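Local coordinates for heterokaryon incompatibility protein S (Podospora anserina, PDB 2WVO) that polices vegetative cell fusion, triggering a lethal incompatibility reaction when it meets the [het-s] prion of an incompatible strain, at residues Lys49-Leu52 / Ser53-Gly56; Ala58-Ile61 / Asn62-Pro65; Lys130-Val133 / Ser134-Gln137. One frame throughout, in Å; residues are numbered along the deposited sequence.

Contact 1 of 3, residues Lys49-Leu52 / Ser53-Gly56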
# COMPACT_ATOMS: atom_id res chain seq x y z
N LYS A 49 -4.34 -7.83 14.80
CA LYS A 49 -5.29 -8.93 14.68
C LYS A 49 -6.45 -8.84 15.69
O LYS A 49 -7.62 -8.97 15.32
CB LYS A 49 -4.55 -10.26 14.85
CG LYS A 49 -5.35 -11.49 14.47
CD LYS A 49 -4.56 -12.75 14.83
CE LYS A 49 -5.19 -14.00 14.27
NZ LYS A 49 -4.28 -15.17 14.41
N VAL A 50 -6.11 -8.63 16.97
CA VAL A 50 -7.10 -8.48 18.05
C VAL A 50 -8.09 -7.35 17.76
O VAL A 50 -9.29 -7.47 18.00
CB VAL A 50 -6.41 -8.21 19.42
CG1 VAL A 50 -7.41 -7.67 20.45
CG2 VAL A 50 -5.72 -9.46 19.94
N ARG A 51 -7.55 -6.25 17.26
CA ARG A 51 -8.27 -5.07 16.85
C ARG A 51 -9.36 -5.42 15.82
O ARG A 51 -10.52 -5.04 15.94
CB ARG A 51 -7.21 -4.16 16.24
CG ARG A 51 -7.52 -2.72 16.07
CD ARG A 51 -7.58 -1.90 17.36
NE ARG A 51 -8.64 -0.93 17.10
CZ ARG A 51 -8.47 0.20 16.42
NH1 ARG A 51 -7.27 0.56 16.00
NH2 ARG A 51 -9.51 0.98 16.19
N LEU A 52 -8.96 -6.17 14.80
CA LEU A 52 -9.85 -6.67 13.76
C LEU A 52 -10.91 -7.59 14.38
O LEU A 52 -12.10 -7.42 14.13
CB LEU A 52 -9.00 -7.40 12.72
CG LEU A 52 -9.18 -7.34 11.20
CD1 LEU A 52 -9.85 -6.06 10.67
CD2 LEU A 52 -7.80 -7.59 10.53
N SER A 53 -10.47 -8.54 15.21
CA SER A 53 -11.38 -9.46 15.89
C SER A 53 -12.38 -8.74 16.79
O SER A 53 -13.54 -9.14 16.87
CB SER A 53 -10.62 -10.53 16.68
OG SER A 53 -10.26 -10.07 17.97
N ARG A 54 -11.92 -7.68 17.46
CA ARG A 54 -12.79 -6.87 18.34
C ARG A 54 -13.93 -6.20 17.57
O ARG A 54 -15.06 -6.20 18.04
CB ARG A 54 -11.98 -5.82 19.11
CG ARG A 54 -12.76 -5.12 20.26
CD ARG A 54 -11.96 -3.94 20.85
NE ARG A 54 -10.62 -4.36 21.28
CZ ARG A 54 -9.53 -3.60 21.24
NH1 ARG A 54 -9.60 -2.35 20.79
NH2 ARG A 54 -8.38 -4.09 21.66
N TRP A 55 -13.63 -5.63 16.40
CA TRP A 55 -14.65 -5.04 15.53
C TRP A 55 -15.71 -6.05 15.06
O TRP A 55 -16.90 -5.76 15.08
CB TRP A 55 -14.01 -4.33 14.32
CG TRP A 55 -15.05 -3.80 13.35
CD1 TRP A 55 -15.72 -2.60 13.44
CD2 TRP A 55 -15.58 -4.46 12.19
NE1 TRP A 55 -16.59 -2.47 12.39
CE2 TRP A 55 -16.54 -3.60 11.61
CE3 TRP A 55 -15.33 -5.71 11.58
CZ2 TRP A 55 -17.23 -3.93 10.45
CZ3 TRP A 55 -16.02 -6.04 10.44
CH2 TRP A 55 -16.97 -5.15 9.88
N GLY A 56 -15.26 -7.23 14.64
CA GLY A 56 -16.17 -8.30 14.18
C GLY A 56 -17.11 -8.74 15.28
O GLY A 56 -18.31 -8.94 15.06
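R54 runs its guanidinium back along the preceding turn of helix 38-59, crossing V50 and R51 at a slant, so that NH2 lies 3.9 Å from CG1 of V50 and NH1 lies 4.0 Å from CD of R51. Torsions account for this: the chain leaves with CG opposite the backbone N and runs straight to CD, then bends sharply at chi3 (-54°). R51 starts the same way but bends at chi2 and chi3, and the two guanidinium planes end only 23° apart, with R51 NE and R54 NH1 separated by 4.1 Å. Acids gather this pair: D168 and E171 bridge to R51, E187 and D208 to R54.

With chi1 at 85°, S53 OG sits between its own N and carbonyl carbon and donates to V50 O at 2.8 Å. That oxygen also takes R54 N at 2.7 Å, so two donors grip one carbonyl, and the serine hydroxyl in turn accepts from NH1 of R136 on helix 120-136. The W55 ring leads away, with CB 3.6 Å from L52 O and that oxygen near the plane of the indole at its edge; the same oxygen receives G56 N at 3.2 Å.

Chemically, this buried stretch carries two arginines whose charge is probably balanced by the surrounding carboxylates, and a serine that spends its hydroxyl on its own helix and on a neighbouring one.

Contact 2 of 3, residues Ala58-Ile61 / Asn62-Pro65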
# COMPACT_ATOMS: atom_id res chain seq x y z
N ALA A 58 -17.90 -6.84 18.00
CA ALA A 58 -18.77 -5.71 18.34
C ALA A 58 -19.94 -5.53 17.37
O ALA A 58 -21.05 -5.17 17.76
CB ALA A 58 -17.95 -4.41 18.43
N VAL A 59 -19.67 -5.79 16.09
CA VAL A 59 -20.63 -5.59 15.01
C VAL A 59 -21.48 -6.86 14.79
O VAL A 59 -22.45 -6.84 14.02
CB VAL A 59 -19.86 -5.13 13.72
CG1 VAL A 59 -19.35 -6.31 12.86
CG2 VAL A 59 -20.68 -4.18 12.91
N GLN A 60 -21.14 -7.92 15.53
CA GLN A 60 -21.77 -9.24 15.40
C GLN A 60 -21.75 -9.72 13.94
O GLN A 60 -22.77 -10.03 13.34
CB GLN A 60 -23.20 -9.25 15.99
CG GLN A 60 -23.25 -9.07 17.51
CD GLN A 60 -22.76 -10.29 18.27
OE1 GLN A 60 -23.54 -11.19 18.59
NE2 GLN A 60 -21.45 -10.33 18.55
N ILE A 61 -20.54 -9.76 13.40
CA ILE A 61 -20.28 -10.10 11.98
C ILE A 61 -21.00 -11.38 11.50
O ILE A 61 -21.51 -11.42 10.38
CB ILE A 61 -18.73 -10.11 11.68
CG1 ILE A 61 -18.43 -10.16 10.18
CG2 ILE A 61 -18.00 -11.22 12.44
CD1 ILE A 61 -18.18 -8.81 9.54
N ASN A 62 -21.07 -12.39 12.36
CA ASN A 62 -21.61 -13.67 11.92
C ASN A 62 -23.10 -13.81 12.04
O ASN A 62 -23.67 -14.78 11.56
CB ASN A 62 -20.87 -14.84 12.57
CG ASN A 62 -19.45 -14.96 12.06
OD1 ASN A 62 -18.49 -14.89 12.83
ND2 ASN A 62 -19.29 -15.10 10.71
N ASP A 63 -23.73 -12.79 12.61
CA ASP A 63 -25.15 -12.80 12.88
C ASP A 63 -25.92 -11.71 12.13
O ASP A 63 -27.13 -11.76 12.03
CB ASP A 63 -25.38 -12.70 14.40
CG ASP A 63 -25.02 -13.99 15.14
OD1 ASP A 63 -25.82 -14.95 15.09
OD2 ASP A 63 -23.96 -14.06 15.77
N ASP A 64 -25.21 -10.73 11.57
CA ASP A 64 -25.85 -9.65 10.80
C ASP A 64 -25.88 -10.06 9.32
O ASP A 64 -24.82 -10.18 8.72
CB ASP A 64 -25.09 -8.34 11.02
CG ASP A 64 -25.76 -7.14 10.37
OD1 ASP A 64 -26.46 -7.31 9.37
OD2 ASP A 64 -25.57 -6.01 10.85
N PRO A 65 -27.09 -10.30 8.74
CA PRO A 65 -27.20 -10.86 7.38
C PRO A 65 -26.60 -9.99 6.27
O PRO A 65 -26.27 -10.51 5.21
CB PRO A 65 -28.73 -11.02 7.16
CG PRO A 65 -29.37 -10.18 8.19
CD PRO A 65 -28.42 -10.10 9.36
O HOH W 1 -24.13 -5.30 13.02
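I61 sets its CG2 branch against the amide of N62, 3.7 Å from OD1 and 4.0 Å from CG, the two side chains meeting at a slant. CG1 of I61 points opposite the backbone N (chi1 -168°), which leaves CG2 wedged between N and the carbonyl carbon, on the flank that the next residue occupies. The rest of the isoleucine heads inward and packs on V14, A15 and F18 of helix 14-23, while N62 reaches N19 of that helix and K138.

Q60 is where helix 38-59 ends. Its phi is positive (53°), and I61 N reaches back to G56 O in a probable hydrogen bond, part of a Schellman motif. The carbonyl of Q60 then points forward into the turn and collects two backbone donors: D63 N at 3.0 Å, lying well above the carbonyl plane, and D64 N in a weak, bent bond. In the conformer modelled, one of two, the Q60 side chain runs alongside that of D63, with the amide and carboxylate planes 18° apart; since the other copy may differ, this pairing is doubtful. In this same conformer NE2 of Q60 bonds to E57 O.

D64 brings its CB 3.7 Å from Q60 O. Its carboxylate, carried by CG opposite the backbone N, reaches a water 2.7 Å from OD2, and the same water donates to V59 O. OD2 also forms a salt bridge with R66.

The chemistry is therefore mostly that of backbone polar groups at a helix end: Q60 O holds the turn, one water ties the V59 carbonyl to the D64 carboxylate, and I61 supplies the greasy anchor to the fold.

Contact 3 of 3, residues Lys130-Val133 / Ser134-Gln137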
# COMPACT_ATOMS: atom_id res chain seq x y z
N LYS A 130 -3.21 -14.50 20.88
CA LYS A 130 -3.61 -15.52 19.91
C LYS A 130 -4.89 -16.25 20.33
O LYS A 130 -5.83 -16.34 19.55
CB LYS A 130 -2.47 -16.53 19.64
CG LYS A 130 -1.69 -16.32 18.31
CD LYS A 130 -0.79 -17.54 18.00
CE LYS A 130 -0.83 -17.96 16.52
NZ LYS A 130 -0.05 -17.07 15.56
N ASP A 131 -4.92 -16.75 21.57
CA ASP A 131 -6.08 -17.49 22.13
C ASP A 131 -7.37 -16.67 22.18
O ASP A 131 -8.45 -17.17 21.88
CB ASP A 131 -5.77 -18.03 23.53
CG ASP A 131 -4.75 -19.17 23.51
OD1 ASP A 131 -4.48 -19.73 24.60
OD2 ASP A 131 -4.22 -19.50 22.43
N LEU A 132 -7.22 -15.41 22.56
CA LEU A 132 -8.31 -14.44 22.58
C LEU A 132 -9.05 -14.31 21.23
O LEU A 132 -10.28 -14.32 21.20
CB LEU A 132 -7.75 -13.09 23.05
CG LEU A 132 -8.51 -11.77 23.08
CD1 LEU A 132 -9.71 -11.83 24.03
CD2 LEU A 132 -7.52 -10.70 23.55
N VAL A 133 -8.31 -14.19 20.12
CA VAL A 133 -8.97 -14.14 18.80
C VAL A 133 -9.49 -15.51 18.32
O VAL A 133 -10.50 -15.57 17.65
CB VAL A 133 -8.18 -13.34 17.69
CG1 VAL A 133 -7.21 -12.32 18.30
CG2 VAL A 133 -7.48 -14.27 16.74
N SER A 134 -8.79 -16.59 18.68
CA SER A 134 -9.29 -17.95 18.45
C SER A 134 -10.69 -18.20 19.02
O SER A 134 -11.51 -18.88 18.39
CB SER A 134 -8.33 -19.00 19.01
OG SER A 134 -7.22 -19.16 18.15
N ARG A 135 -10.95 -17.66 20.22
CA ARG A 135 -12.28 -17.74 20.84
C ARG A 135 -13.30 -17.00 19.98
O ARG A 135 -14.34 -17.54 19.64
CB ARG A 135 -12.26 -17.17 22.27
CG ARG A 135 -13.66 -16.87 22.85
CD ARG A 135 -13.66 -15.61 23.70
NE ARG A 135 -14.63 -14.61 23.23
CZ ARG A 135 -14.50 -13.30 23.41
NH1 ARG A 135 -13.45 -12.80 24.04
NH2 ARG A 135 -15.43 -12.47 22.94
N ARG A 136 -12.98 -15.76 19.64
CA ARG A 136 -13.85 -14.92 18.83
C ARG A 136 -14.09 -15.47 17.43
O ARG A 136 -15.19 -15.36 16.90
CB ARG A 136 -13.28 -13.51 18.72
CG ARG A 136 -13.41 -12.72 19.97
CD ARG A 136 -12.78 -11.38 19.82
NE ARG A 136 -13.01 -10.56 21.00
CZ ARG A 136 -12.32 -9.48 21.32
NH1 ARG A 136 -11.32 -9.08 20.54
NH2 ARG A 136 -12.62 -8.80 22.41
N GLN A 137 -13.05 -16.04 16.83
CA GLN A 137 -13.11 -16.42 15.42
C GLN A 137 -13.99 -17.62 15.19
O GLN A 137 -13.71 -18.71 15.69
CB GLN A 137 -11.72 -16.64 14.82
CG GLN A 137 -10.96 -15.35 14.57
CD GLN A 137 -11.84 -14.25 13.98
OE1 GLN A 137 -12.33 -14.36 12.84
NE2 GLN A 137 -12.04 -13.18 14.76
O HOH W 2 -5.43 -16.68 16.96
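L132 and R135 lie side by side and head the same way in the R135 conformer given, one of two, both with CG swung opposite the backbone N, and CD1 of the leucine comes within 3.9 Å of R135 NH1. R136 rises from the next position with CG beside its backbone N (chi1 -73°) and an extended chain to NE. As a result its guanidinium sits with one face toward the same CD1 of L132, 4.4 Å from CZ. In that same R135 conformer, CG of R136 lies over one face of the R135 guanidinium, 3.6 Å above its plane. The polar ends have partners farther off: R136 NH2 forms a salt bridge with E187, and R135 NH2 makes a long, weak ion pair with E57.

On another side of the helix V133 takes over. Its CG2 stands 4.2 Å from CG of Q137, and its carbonyl receives Q137 N at 2.7 Å, almost in line with the C=O bond. The V133 side chain itself packs on K49 and V50 of helix 38-59. S134 is exposed, and a water there donates to K130 O at 2.6 Å and sits by S134 OG at 3.3 Å; the same carbonyl also takes S134 N.

Taken together, these are the C-terminal two turns of helix 120-136, an amphipathic helix end: V133 and R136 face the neighbouring helices, S134 and D131 are exposed, and Q137 is the first residue to leave helical geometry in this largely helical globular domain.

Contact 1 is core, all of its residues buried; contacts 2 and 3 are surface contacts. Contacts 1 and 2 share helix 38-59, one in its buried middle and one where it ends, and meet where W55 CZ3 packs on I61 CD1. Contact 3 lies on helix 120-136, laid against contact 1 through side chains of both helices, including a probable serine–arginine hydrogen bond. Contacts 2 and 3 do not touch. Their chemistry follows their place: the charges of 49-56 are met by acids from other parts of the fold, 58-65 relies on backbone and water bonds at a helix end, and 130-137 splits between a packed side and a hydrated one.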